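PDB 3FIJ: Lin1909 protein from Listeria innocua, which is of unknown function but belongs to the peptidase C26 family, binds manganese and may hydrolyse gamma-glutamyl-gamma-aminobutyrate. Local coordinates for residues Gln71-Gln76 and Ile114-Gln119; Ala103-Gly108 and Asn207-Tyr212; Gln142-Val147 and Asn175-Gln180. All coordinates share one frame; numbering follows the deposited sequence.

The three contacts sit at different points around one mixed beta sheet. Contact 1 lies nearest the centre of the chain and touches both of the others. M118 CA of contact 1 packs against Y212 OH of contact 2 at 3.7 Å, although the centres of the two contacts are 19 Å apart. The centres of contacts 1 and 3 are 15 Å apart, and C115 SG, probably the nucleophile, lies 4.0 Å from L177 O. The manganese ion of contact 3 is about 8 Å from the side chain of Q119. Contacts 2 and 3 fall on opposite sides of the chain's centre, 29 Å between centres, so the 103-108 and 207-212 pairing is remote from the metal.

Contact 1 (Gln71-Gln76 and Ile114-Gln119); sequences QDITPQ and ICRGMQ
R116 reaches the loop 71-76 because its CG stands anti to the backbone N (chi1 159°) and the chain then runs extended to NE. I73 CG1 lies anti to the carbonyl carbon, beside the backbone N (chi1 -69°), on a side chain that already faces the helix. The one hydrogen bond between the segments runs from R116 NH1 to Q71 O, 2.8 Å long. The oxygen lies close to the guanidinium plane, whereas the nitrogen sits well above the plane of the carbonyl, 39° out of it. Q71 O also rests near the aliphatic part of the arginine, 3.5 Å from R116 CD. The other terminal nitrogen, NH2, makes salt bridges to D94 and E97 of helix 91-106, so both NH1 and NH2 are engaged, which probably restricts the rotation of the group. Beside it I73 crosses the arginine, with CG1 3.7 Å from R116 NH1. Its CD1 lies against the helix backbone at Q119 C, 3.4 Å away, and against Q119 CB at 3.7 Å; L129 of strand 129-130 touches both I73 and Q119. C115, with positive phi, is the N-cap of helix 116-124 directly after strand 111-114 and has H218 beside it. That sharp strand-to-helix turn is consistent with the nucleophile elbow of class I glutamine amidotransferases.

Contact 2 (Ala103-Gly108 and Asn207-Tyr212); sequences AALDAG and NLPSWY
P209 and S210 meet L105 and G108 without a flat side chain between them: the indole of W211 leads away to A235 and E239 of helix 227-241, and the Y212 ring meets that of F189 with planes at about 85°. The motif here is a Schellman turn ending helix 91-106, in which G108 takes positive phi and its N bonds back to L105 O. The loop 207-212 lies across this helix end just before strand 212-215, which runs beside strand 111-114 in the central sheet. The pyrrolidine ring of P209 brings CG within 3.5 Å of L105 O and 3.9 Å of L105 CD2. That methyl also touches S210, 3.7 Å from its OG. With OG beside its own backbone N (chi1 -62°), S210 sets the hydroxyl close over the turn, 3.2 Å from G108 C, and donates a hydrogen bond to K109 O, the next carbonyl along the chain. The backbone of the turn makes a further contact, G108 CA with P209 O at 3.3 Å, a CA-H...O approach with a bent angle of 123°. A backbone hydrogen bond between W211 and I111 begins the link to strand 111-114. One water completes the join, donating to G108 O at 2.9 Å and accepting from W211 N at 3.2 Å.

Contact 3 (Gln142-Val147 and Asn175-Gln180); sequences QHLQRV and NSLHHQ. With MN (manganese (II) ion), chain I.
H143, S176 and H178 together hold a manganese ion where two irregular loops meet, joined by a single beta bridge between L144 and L177. H143 ND1 and S176 OG each stand 2.2 Å from the manganese, H178 NE2 2.3 Å; H154, E201 and a water raise the number of ligands to six. N175 O accepts a hydrogen bond from that water, which helps to orient the water on the metal, and D197 is the partner of the other nitrogen of H143. The two imidazoles lie side by side and point the same way, their planes 47° apart, an oblique pairing in which H143 CB sits over one face of the H178 ring. H178 CG, between the backbone N and the carbonyl carbon (chi1 60°), turns the ring back to the ion, and its ND1 donates to Q180 O.

Among the hydrogen bonds, H143 O receives two donors from opposite faces of its plane: S176 OG at 2.6 Å and H178 N, nearly straight at 171°. The serine hydroxyl thus gives its proton to a carbonyl while its oxygen ligates the metal. Q145 N bonds to S176 O, and Q145 OE1 approaches S176 N, a pair modelled so short that its length is doubtful; S153 OG also bonds to OE1. Apolar packing is slight: L144 and L177 cross at about a right angle, CD1 of L144 lying 4.0 Å from CD1 of L177.

Contact 1 (Gln71-Gln76 and Ile114-Gln119)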
ATOM      1  N   GLN A  71      14.645  12.379 -15.713  1.00 20.16           N
ATOM      2  CA  GLN A  71      14.976  13.247 -14.593  1.00 21.40           C
ATOM      3  C   GLN A  71      15.599  14.580 -14.971  1.00 19.75           C
ATOM      4  O   GLN A  71      16.035  14.787 -16.105  1.00 18.84           O
ATOM      5  CB  GLN A  71      15.929  12.507 -13.660  1.00 23.67           C
ATOM      6  CG  GLN A  71      15.311  11.290 -13.014  1.00 25.70           C
ATOM      7  CD  GLN A  71      16.333  10.452 -12.299  1.00 28.04           C
ATOM      8  OE1 GLN A  71      15.990   9.642 -11.435  1.00 27.31           O
ATOM      9  NE2 GLN A  71      17.603  10.627 -12.661  1.00 27.51           N
ATOM     10  N   ASP A  72      15.637  15.482 -13.997  1.00 19.28           N
ATOM     11  CA  ASP A  72      16.242  16.792 -14.187  1.00 19.46           C
ATOM     12  C   ASP A  72      17.723  16.582 -14.494  1.00 18.47           C
ATOM     13  O   ASP A  72      18.313  15.593 -14.076  1.00 18.52           O
ATOM     14  CB  ASP A  72      16.106  17.633 -12.914  1.00 17.77           C
ATOM     15  CG  ASP A  72      14.666  17.802 -12.481  1.00 17.41           C
ATOM     16  OD1 ASP A  72      13.772  17.699 -13.348  1.00 15.26           O
ATOM     17  OD2 ASP A  72      14.430  18.046 -11.279  1.00 15.48           O
ATOM     18  N   ILE A  73      18.310  17.514 -15.228  1.00 17.05           N
ATOM     19  CA  ILE A  73      19.715  17.444 -15.582  1.00 18.58           C
ATOM     20  C   ILE A  73      20.538  17.916 -14.389  1.00 19.85           C
ATOM     21  O   ILE A  73      20.155  18.874 -13.711  1.00 17.14           O
ATOM     22  CB  ILE A  73      19.991  18.338 -16.796  1.00 20.09           C
ATOM     23  CG1 ILE A  73      19.319  17.719 -18.028  1.00 19.83           C
ATOM     24  CG2 ILE A  73      21.489  18.522 -16.979  1.00 18.40           C
ATOM     25  CD1 ILE A  73      18.680  18.726 -18.947  1.00 21.19           C
ATOM     26  N   THR A  74      21.666  17.253 -14.130  1.00 20.79           N
ATOM     27  CA  THR A  74      22.481  17.634 -12.985  1.00 22.10           C
ATOM     28  C   THR A  74      22.831  19.103 -13.147  1.00 20.32           C
ATOM     29  O   THR A  74      23.317  19.528 -14.198  1.00 17.65           O
ATOM     30  CB  THR A  74      23.768  16.779 -12.864  1.00 24.23           C
ATOM     31  OG1 THR A  74      24.815  17.365 -13.639  1.00 28.18           O
ATOM     32  CG2 THR A  74      23.509  15.366 -13.348  1.00 21.16           C
ATOM     33  N   PRO A  75      22.563  19.900 -12.104  1.00 19.34           N
ATOM     34  CA  PRO A  75      22.828  21.340 -12.109  1.00 19.73           C
ATOM     35  C   PRO A  75      24.279  21.723 -12.380  1.00 20.67           C
ATOM     36  O   PRO A  75      24.555  22.714 -13.059  1.00 20.23           O
ATOM     37  CB  PRO A  75      22.318  21.791 -10.733  1.00 18.71           C
ATOM     38  CG  PRO A  75      22.482  20.569  -9.872  1.00 17.54           C
ATOM     39  CD  PRO A  75      22.073  19.446 -10.787  1.00 19.49           C
ATOM     40  N   GLN A  76      25.196  20.923 -11.857  1.00 22.47           N
ATOM     41  CA  GLN A  76      26.626  21.148 -12.032  1.00 23.74           C
ATOM     42  C   GLN A  76      26.956  21.341 -13.513  1.00 25.15           C
ATOM     43  O   GLN A  76      27.867  22.098 -13.860  1.00 24.41           O
ATOM     44  CB  GLN A  76      27.379  19.942 -11.485  1.00 26.94           C
ATOM     45  CG  GLN A  76      26.721  19.345 -10.241  1.00 30.26           C
ATOM     46  CD  GLN A  76      26.963  20.193  -9.025  1.00 31.21           C
ATOM     47  OE1 GLN A  76      27.389  21.338  -9.147  1.00 33.71           O
ATOM     48  NE2 GLN A  76      26.699  19.646  -7.845  1.00 30.97           N
ATOM     49  N   ILE A 114      12.793  15.397 -26.667  1.00 11.80           N
ATOM     50  CA  ILE A 114      11.522  15.541 -25.979  1.00 10.82           C
ATOM     51  C   ILE A 114      11.672  15.803 -24.472  1.00 12.34           C
ATOM     52  O   ILE A 114      12.453  15.131 -23.787  1.00 12.32           O
ATOM     53  CB  ILE A 114      10.650  14.270 -26.213  1.00  9.04           C
ATOM     54  CG1 ILE A 114      10.145  14.254 -27.667  1.00 11.95           C
ATOM     55  CG2 ILE A 114       9.495  14.226 -25.223  1.00  6.78           C
ATOM     56  CD1 ILE A 114       9.419  12.970 -28.077  1.00 12.93           C
ATOM     57  N   CYS A 115      10.909  16.776 -23.969  1.00 12.49           N
ATOM     58  CA  CYS A 115      10.907  17.151 -22.553  1.00 12.74           C
ATOM     59  C   CYS A 115      12.338  17.361 -22.066  1.00 11.65           C
ATOM     60  O   CYS A 115      13.023  18.269 -22.517  1.00 12.52           O
ATOM     61  CB  CYS A 115      10.216  16.059 -21.718  1.00 11.89           C
ATOM     62  SG  CYS A 115       9.691  16.604 -20.075  1.00 14.27           S
ATOM     63  N   ARG A 116      12.776  16.526 -21.137  1.00 12.63           N
ATOM     64  CA  ARG A 116      14.136  16.584 -20.613  1.00 14.96           C
ATOM     65  C   ARG A 116      15.135  16.735 -21.764  1.00 16.30           C
ATOM     66  O   ARG A 116      16.069  17.546 -21.706  1.00 16.31           O
ATOM     67  CB  ARG A 116      14.428  15.295 -19.851  1.00 15.29           C
ATOM     68  CG  ARG A 116      15.896  14.994 -19.700  1.00 17.78           C
ATOM     69  CD  ARG A 116      16.118  13.527 -19.383  1.00 18.26           C
ATOM     70  NE  ARG A 116      17.508  13.180 -19.634  1.00 21.99           N
ATOM     71  CZ  ARG A 116      18.511  13.497 -18.826  1.00 19.54           C
ATOM     72  NH1 ARG A 116      18.268  14.157 -17.702  1.00 16.73           N
ATOM     73  NH2 ARG A 116      19.755  13.185 -19.165  1.00 20.13           N
ATOM     74  N   GLY A 117      14.916  15.951 -22.813  1.00 15.47           N
ATOM     75  CA  GLY A 117      15.780  15.981 -23.978  1.00 15.77           C
ATOM     76  C   GLY A 117      16.105  17.354 -24.533  1.00 15.36           C
ATOM     77  O   GLY A 117      17.268  17.647 -24.809  1.00 17.09           O
HETATM   78  N   MSE A 118      15.088  18.188 -24.713  1.00 14.03           N
HETATM   79  CA  MSE A 118      15.267  19.541 -25.229  1.00 13.99           C
HETATM   80  C   MSE A 118      16.092  20.371 -24.238  1.00 15.71           C
HETATM   81  O   MSE A 118      16.832  21.275 -24.619  1.00 13.50           O
HETATM   82  CB  MSE A 118      13.899  20.199 -25.446  1.00 14.34           C
HETATM   83  CG  MSE A 118      13.950  21.618 -26.004  1.00 15.21           C
HETATM   84 SE   MSE A 118      12.227  22.541 -25.834  1.00 24.39          SE
HETATM   85  CE  MSE A 118      12.414  23.136 -23.971  1.00 16.59           C
ATOM     86  N   GLN A 119      15.946  20.065 -22.955  1.00 16.71           N
ATOM     87  CA  GLN A 119      16.697  20.789 -21.947  1.00 17.54           C
ATOM     88  C   GLN A 119      18.134  20.285 -21.894  1.00 17.98           C
ATOM     89  O   GLN A 119      19.056  21.041 -21.567  1.00 18.47           O
ATOM     90  CB  GLN A 119      16.028  20.649 -20.581  1.00 14.62           C
ATOM     91  CG  GLN A 119      14.663  21.300 -20.545  1.00 17.37           C
ATOM     92  CD  GLN A 119      14.068  21.332 -19.163  1.00 15.52           C
ATOM     93  OE1 GLN A 119      12.953  21.819 -18.968  1.00 15.15           O
ATOM     94  NE2 GLN A 119      14.804  20.808 -18.190  1.00 17.23           N
TER

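Contact 2 (Ala103-Gly108 and Asn207-Tyr212)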
ATOM      1  N   ALA A 103      28.319  13.928 -30.808  1.00 22.31           N
ATOM      2  CA  ALA A 103      28.693  12.953 -31.824  1.00 21.71           C
ATOM      3  C   ALA A 103      27.678  12.972 -32.967  1.00 21.46           C
ATOM      4  O   ALA A 103      28.044  12.794 -34.126  1.00 21.19           O
ATOM      5  CB  ALA A 103      28.775  11.551 -31.212  1.00 20.79           C
ATOM      6  N   ALA A 104      26.404  13.188 -32.632  1.00 21.49           N
ATOM      7  CA  ALA A 104      25.325  13.241 -33.621  1.00 21.53           C
ATOM      8  C   ALA A 104      25.457  14.499 -34.476  1.00 22.67           C
ATOM      9  O   ALA A 104      25.222  14.481 -35.681  1.00 23.54           O
ATOM     10  CB  ALA A 104      23.967  13.227 -32.918  1.00 19.59           C
ATOM     11  N   LEU A 105      25.817  15.600 -33.835  1.00 24.73           N
ATOM     12  CA  LEU A 105      26.007  16.852 -34.542  1.00 25.54           C
ATOM     13  C   LEU A 105      27.188  16.685 -35.491  1.00 27.04           C
ATOM     14  O   LEU A 105      27.111  17.053 -36.664  1.00 25.54           O
ATOM     15  CB  LEU A 105      26.274  17.986 -33.542  1.00 21.43           C
ATOM     16  CG  LEU A 105      25.008  18.513 -32.860  1.00 20.15           C
ATOM     17  CD1 LEU A 105      25.374  19.455 -31.727  1.00 18.01           C
ATOM     18  CD2 LEU A 105      24.140  19.218 -33.899  1.00 16.23           C
ATOM     19  N   ASP A 106      28.271  16.101 -34.981  1.00 27.93           N
ATOM     20  CA  ASP A 106      29.461  15.895 -35.795  1.00 30.48           C
ATOM     21  C   ASP A 106      29.174  15.045 -37.037  1.00 29.93           C
ATOM     22  O   ASP A 106      29.869  15.153 -38.053  1.00 30.07           O
ATOM     23  CB  ASP A 106      30.568  15.237 -34.963  1.00 34.20           C
ATOM     24  CG  ASP A 106      31.887  15.148 -35.721  1.00 39.62           C
ATOM     25  OD1 ASP A 106      32.848  14.543 -35.190  1.00 42.40           O
ATOM     26  OD2 ASP A 106      31.965  15.689 -36.851  1.00 41.17           O
ATOM     27  N   ALA A 107      28.150  14.202 -36.956  1.00 28.68           N
ATOM     28  CA  ALA A 107      27.785  13.338 -38.073  1.00 27.67           C
ATOM     29  C   ALA A 107      26.677  13.943 -38.930  1.00 27.16           C
ATOM     30  O   ALA A 107      26.308  13.383 -39.962  1.00 26.85           O
ATOM     31  CB  ALA A 107      27.355  11.974 -37.549  1.00 28.22           C
ATOM     32  N   GLY A 108      26.147  15.084 -38.491  1.00 26.96           N
ATOM     33  CA  GLY A 108      25.090  15.754 -39.230  1.00 25.44           C
ATOM     34  C   GLY A 108      23.768  15.006 -39.265  1.00 25.64           C
ATOM     35  O   GLY A 108      22.886  15.326 -40.063  1.00 26.22           O
ATOM     36  N   ASN A 207      21.643  27.089 -38.740  1.00 46.13           N
ATOM     37  CA  ASN A 207      23.023  26.935 -39.184  1.00 47.54           C
ATOM     38  C   ASN A 207      23.651  25.724 -38.487  1.00 46.91           C
ATOM     39  O   ASN A 207      24.873  25.551 -38.501  1.00 48.12           O
ATOM     40  CB  ASN A 207      23.839  28.200 -38.884  1.00 50.75           C
ATOM     41  CG  ASN A 207      25.116  28.289 -39.712  1.00 53.41           C
ATOM     42  OD1 ASN A 207      25.960  27.388 -39.688  1.00 54.67           O
ATOM     43  ND2 ASN A 207      25.263  29.385 -40.447  1.00 56.31           N
ATOM     44  N   LEU A 208      22.820  24.887 -37.867  1.00 44.19           N
ATOM     45  CA  LEU A 208      23.334  23.694 -37.199  1.00 40.92           C
ATOM     46  C   LEU A 208      23.641  22.627 -38.242  1.00 38.84           C
ATOM     47  O   LEU A 208      22.954  22.519 -39.255  1.00 39.38           O
ATOM     48  CB  LEU A 208      22.320  23.136 -36.197  1.00 40.26           C
ATOM     49  CG  LEU A 208      22.074  23.883 -34.889  1.00 39.66           C
ATOM     50  CD1 LEU A 208      21.298  22.970 -33.952  1.00 37.11           C
ATOM     51  CD2 LEU A 208      23.396  24.285 -34.248  1.00 38.00           C
ATOM     52  N   PRO A 209      24.686  21.821 -38.007  1.00 37.16           N
ATOM     53  CA  PRO A 209      25.032  20.775 -38.969  1.00 34.31           C
ATOM     54  C   PRO A 209      23.979  19.670 -39.015  1.00 32.94           C
ATOM     55  O   PRO A 209      24.043  18.784 -39.868  1.00 32.70           O
ATOM     56  CB  PRO A 209      26.380  20.278 -38.456  1.00 34.76           C
ATOM     57  CG  PRO A 209      26.242  20.435 -36.979  1.00 35.68           C
ATOM     58  CD  PRO A 209      25.602  21.800 -36.852  1.00 35.31           C
ATOM     59  N   SER A 210      23.013  19.730 -38.097  1.00 29.49           N
ATOM     60  CA  SER A 210      21.948  18.727 -38.034  1.00 26.34           C
ATOM     61  C   SER A 210      20.555  19.336 -37.969  1.00 23.76           C
ATOM     62  O   SER A 210      20.362  20.420 -37.428  1.00 23.74           O
ATOM     63  CB  SER A 210      22.117  17.825 -36.801  1.00 26.23           C
ATOM     64  OG  SER A 210      23.324  17.087 -36.824  1.00 28.36           O
ATOM     65  N   TRP A 211      19.587  18.621 -38.531  1.00 22.47           N
ATOM     66  CA  TRP A 211      18.188  19.026 -38.480  1.00 20.66           C
ATOM     67  C   TRP A 211      17.863  18.834 -36.995  1.00 20.11           C
ATOM     68  O   TRP A 211      18.304  17.857 -36.385  1.00 19.40           O
ATOM     69  CB  TRP A 211      17.352  18.068 -39.328  1.00 19.69           C
ATOM     70  CG  TRP A 211      15.867  18.302 -39.290  1.00 18.01           C
ATOM     71  CD1 TRP A 211      15.128  19.013 -40.190  1.00 17.06           C
ATOM     72  CD2 TRP A 211      14.947  17.786 -38.322  1.00 18.67           C
ATOM     73  NE1 TRP A 211      13.794  18.963 -39.850  1.00 17.60           N
ATOM     74  CE2 TRP A 211      13.658  18.214 -38.717  1.00 18.00           C
ATOM     75  CE3 TRP A 211      15.084  16.992 -37.183  1.00 18.82           C
ATOM     76  CZ2 TRP A 211      12.514  17.887 -37.985  1.00 16.80           C
ATOM     77  CZ3 TRP A 211      13.947  16.665 -36.457  1.00 17.49           C
ATOM     78  CH2 TRP A 211      12.675  17.107 -36.867  1.00 17.96           C
ATOM     79  N   TYR A 212      17.113  19.749 -36.402  1.00 18.94           N
ATOM     80  CA  TYR A 212      16.817  19.614 -34.988  1.00 18.84           C
ATOM     81  C   TYR A 212      15.500  20.226 -34.560  1.00 19.50           C
ATOM     82  O   TYR A 212      15.170  21.357 -34.929  1.00 19.23           O
ATOM     83  CB  TYR A 212      17.939  20.247 -34.148  1.00 19.19           C
ATOM     84  CG  TYR A 212      17.616  20.321 -32.670  1.00 20.80           C
ATOM     85  CD1 TYR A 212      17.598  19.169 -31.888  1.00 21.24           C
ATOM     86  CD2 TYR A 212      17.284  21.538 -32.061  1.00 20.86           C
ATOM     87  CE1 TYR A 212      17.261  19.217 -30.540  1.00 19.65           C
ATOM     88  CE2 TYR A 212      16.943  21.597 -30.703  1.00 17.43           C
ATOM     89  CZ  TYR A 212      16.934  20.428 -29.952  1.00 20.17           C
ATOM     90  OH  TYR A 212      16.604  20.442 -28.614  1.00 19.30           O
TER
HETATM   91  O   HOH W   1      20.109  15.992 -40.369  1.00 20.15           O

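Contact 3 (Gln142-Val147 and Asn175-Gln180)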
ATOM      1  N   GLN A 142       0.402  26.099 -15.226  1.00 15.98           N
ATOM      2  CA  GLN A 142       0.707  24.759 -14.751  1.00 16.85           C
ATOM      3  C   GLN A 142       1.452  24.013 -15.842  1.00 16.55           C
ATOM      4  O   GLN A 142       1.017  23.994 -16.999  1.00 15.62           O
ATOM      5  CB  GLN A 142      -0.563  23.977 -14.420  1.00 18.67           C
ATOM      6  CG  GLN A 142      -0.254  22.657 -13.721  1.00 22.08           C
ATOM      7  CD  GLN A 142      -1.492  21.891 -13.329  1.00 24.70           C
ATOM      8  OE1 GLN A 142      -2.131  21.246 -14.168  1.00 29.26           O
ATOM      9  NE2 GLN A 142      -1.847  21.959 -12.055  1.00 20.27           N
ATOM     10  N   HIS A 143       2.575  23.399 -15.481  1.00 16.03           N
ATOM     11  CA  HIS A 143       3.337  22.638 -16.460  1.00 16.31           C
ATOM     12  C   HIS A 143       3.451  21.168 -16.082  1.00 15.76           C
ATOM     13  O   HIS A 143       4.026  20.369 -16.821  1.00 15.04           O
ATOM     14  CB  HIS A 143       4.702  23.292 -16.687  1.00 16.42           C
ATOM     15  CG  HIS A 143       4.632  24.492 -17.583  1.00 17.04           C
ATOM     16  ND1 HIS A 143       4.710  24.399 -18.957  1.00 17.00           N
ATOM     17  CD2 HIS A 143       4.383  25.795 -17.307  1.00 13.59           C
ATOM     18  CE1 HIS A 143       4.513  25.593 -19.490  1.00 16.62           C
ATOM     19  NE2 HIS A 143       4.311  26.455 -18.509  1.00 17.92           N
ATOM     20  N   LEU A 144       2.906  20.825 -14.919  1.00 15.32           N
ATOM     21  CA  LEU A 144       2.853  19.434 -14.481  1.00 17.66           C
ATOM     22  C   LEU A 144       1.350  19.198 -14.453  1.00 17.99           C
ATOM     23  O   LEU A 144       0.713  19.301 -13.410  1.00 19.18           O
ATOM     24  CB  LEU A 144       3.444  19.248 -13.081  1.00 18.20           C
ATOM     25  CG  LEU A 144       3.415  17.785 -12.613  1.00 19.71           C
ATOM     26  CD1 LEU A 144       4.055  16.887 -13.671  1.00 18.51           C
ATOM     27  CD2 LEU A 144       4.147  17.649 -11.278  1.00 19.11           C
ATOM     28  N   GLN A 145       0.790  18.918 -15.626  1.00 18.75           N
ATOM     29  CA  GLN A 145      -0.643  18.726 -15.781  1.00 19.23           C
ATOM     30  C   GLN A 145      -1.194  17.527 -15.025  1.00 20.13           C
ATOM     31  O   GLN A 145      -0.525  16.510 -14.878  1.00 22.33           O
ATOM     32  CB  GLN A 145      -0.991  18.600 -17.268  1.00 15.53           C
ATOM     33  CG  GLN A 145      -0.571  17.293 -17.907  1.00 14.50           C
ATOM     34  CD  GLN A 145      -0.871  17.244 -19.401  1.00 15.20           C
ATOM     35  OE1 GLN A 145      -0.417  18.094 -20.167  1.00 13.33           O
ATOM     36  NE2 GLN A 145      -1.636  16.241 -19.819  1.00 15.76           N
ATOM     37  N   ARG A 146      -2.421  17.665 -14.545  1.00 22.03           N
ATOM     38  CA  ARG A 146      -3.089  16.596 -13.819  1.00 23.70           C
ATOM     39  C   ARG A 146      -4.035  15.909 -14.793  1.00 23.25           C
ATOM     40  O   ARG A 146      -4.445  14.771 -14.571  1.00 23.11           O
ATOM     41  CB  ARG A 146      -3.850  17.154 -12.610  1.00 26.93           C
ATOM     42  CG  ARG A 146      -2.940  17.716 -11.523  1.00 34.06           C
ATOM     43  CD  ARG A 146      -1.812  16.736 -11.226  1.00 41.55           C
ATOM     44  NE  ARG A 146      -0.826  17.249 -10.272  1.00 49.07           N
ATOM     45  CZ  ARG A 146       0.377  16.705 -10.071  1.00 50.79           C
ATOM     46  NH1 ARG A 146       0.747  15.628 -10.762  1.00 50.57           N
ATOM     47  NH2 ARG A 146       1.211  17.236  -9.180  1.00 51.13           N
ATOM     48  N   VAL A 147      -4.382  16.617 -15.867  1.00 21.72           N
ATOM     49  CA  VAL A 147      -5.231  16.071 -16.918  1.00 20.73           C
ATOM     50  C   VAL A 147      -4.426  14.861 -17.321  1.00 21.90           C
ATOM     51  O   VAL A 147      -3.199  14.885 -17.197  1.00 20.20           O
ATOM     52  CB  VAL A 147      -5.278  16.991 -18.135  1.00 21.17           C
ATOM     53  CG1 VAL A 147      -6.451  16.626 -19.030  1.00 19.93           C
ATOM     54  CG2 VAL A 147      -5.328  18.421 -17.686  1.00 19.66           C
ATOM     55  N   ASN A 175       0.563  18.796 -24.303  1.00 15.34           N
ATOM     56  CA  ASN A 175       0.644  18.346 -22.908  1.00 14.46           C
ATOM     57  C   ASN A 175       1.866  18.895 -22.168  1.00 14.33           C
ATOM     58  O   ASN A 175       2.707  19.565 -22.767  1.00 12.86           O
ATOM     59  CB  ASN A 175       0.585  16.814 -22.805  1.00 12.30           C
ATOM     60  CG  ASN A 175       1.690  16.110 -23.579  1.00 11.99           C
ATOM     61  OD1 ASN A 175       2.536  16.737 -24.218  1.00 12.36           O
ATOM     62  ND2 ASN A 175       1.678  14.785 -23.519  1.00  9.48           N
ATOM     63  N   SER A 176       1.954  18.625 -20.865  1.00 11.90           N
ATOM     64  CA  SER A 176       3.059  19.149 -20.071  1.00 12.98           C
ATOM     65  C   SER A 176       3.314  18.306 -18.815  1.00 11.52           C
ATOM     66  O   SER A 176       2.417  18.103 -17.998  1.00 10.49           O
ATOM     67  CB  SER A 176       2.746  20.605 -19.692  1.00 11.14           C
ATOM     68  OG  SER A 176       3.884  21.292 -19.212  1.00 13.61           O
ATOM     69  N   LEU A 177       4.544  17.815 -18.680  1.00 12.28           N
ATOM     70  CA  LEU A 177       4.943  16.987 -17.540  1.00 12.86           C
ATOM     71  C   LEU A 177       6.332  17.397 -17.063  1.00 13.93           C
ATOM     72  O   LEU A 177       7.232  16.560 -16.970  1.00 16.30           O
ATOM     73  CB  LEU A 177       4.983  15.505 -17.932  1.00 11.53           C
ATOM     74  CG  LEU A 177       3.673  14.756 -18.167  1.00 16.40           C
ATOM     75  CD1 LEU A 177       2.754  14.956 -16.967  1.00 15.90           C
ATOM     76  CD2 LEU A 177       2.996  15.261 -19.416  1.00 18.62           C
ATOM     77  N   HIS A 178       6.512  18.672 -16.747  1.00 12.74           N
ATOM     78  CA  HIS A 178       7.814  19.137 -16.305  1.00 12.34           C
ATOM     79  C   HIS A 178       7.735  20.231 -15.250  1.00 12.23           C
ATOM     80  O   HIS A 178       6.713  20.912 -15.115  1.00  9.43           O
ATOM     81  CB  HIS A 178       8.628  19.614 -17.516  1.00 10.59           C
ATOM     82  CG  HIS A 178       7.991  20.741 -18.279  1.00 14.17           C
ATOM     83  ND1 HIS A 178       8.282  22.066 -18.033  1.00 14.81           N
ATOM     84  CD2 HIS A 178       7.067  20.733 -19.268  1.00 14.14           C
ATOM     85  CE1 HIS A 178       7.564  22.828 -18.842  1.00 15.20           C
ATOM     86  NE2 HIS A 178       6.818  22.047 -19.601  1.00 16.32           N
ATOM     87  N   HIS A 179       8.808  20.366 -14.474  1.00 12.31           N
ATOM     88  CA  HIS A 179       8.861  21.391 -13.448  1.00 13.13           C
ATOM     89  C   HIS A 179      10.105  22.259 -13.642  1.00 13.76           C
ATOM     90  O   HIS A 179      10.371  23.160 -12.843  1.00 14.74           O
ATOM     91  CB  HIS A 179       8.820  20.779 -12.035  1.00  9.62           C
ATOM     92  CG  HIS A 179      10.155  20.339 -11.520  1.00 13.46           C
ATOM     93  ND1 HIS A 179      10.821  19.240 -12.010  1.00 11.83           N
ATOM     94  CD2 HIS A 179      10.957  20.873 -10.566  1.00 12.92           C
ATOM     95  CE1 HIS A 179      11.978  19.113 -11.384  1.00 11.76           C
ATOM     96  NE2 HIS A 179      12.085  20.092 -10.505  1.00 14.94           N
ATOM     97  N   GLN A 180      10.858  21.996 -14.710  1.00 13.09           N
ATOM     98  CA  GLN A 180      12.047  22.798 -15.010  1.00 14.42           C
ATOM     99  C   GLN A 180      11.862  23.449 -16.379  1.00 15.36           C
ATOM    100  O   GLN A 180      11.070  22.967 -17.196  1.00 15.45           O
ATOM    101  CB  GLN A 180      13.314  21.937 -15.017  1.00 17.17           C
ATOM    102  CG  GLN A 180      13.628  21.242 -13.702  1.00 16.85           C
ATOM    103  CD  GLN A 180      15.111  20.956 -13.545  1.00 19.39           C
ATOM    104  OE1 GLN A 180      15.775  20.544 -14.494  1.00 21.29           O
ATOM    105  NE2 GLN A 180      15.636  21.165 -12.343  1.00 16.71           N
TER
HETATM  106 MN    MN I 300       4.815  22.874 -20.480  1.00 15.60          MN
HETATM  107  O   HOH W   2       4.919  21.154 -21.950  1.00 13.41           O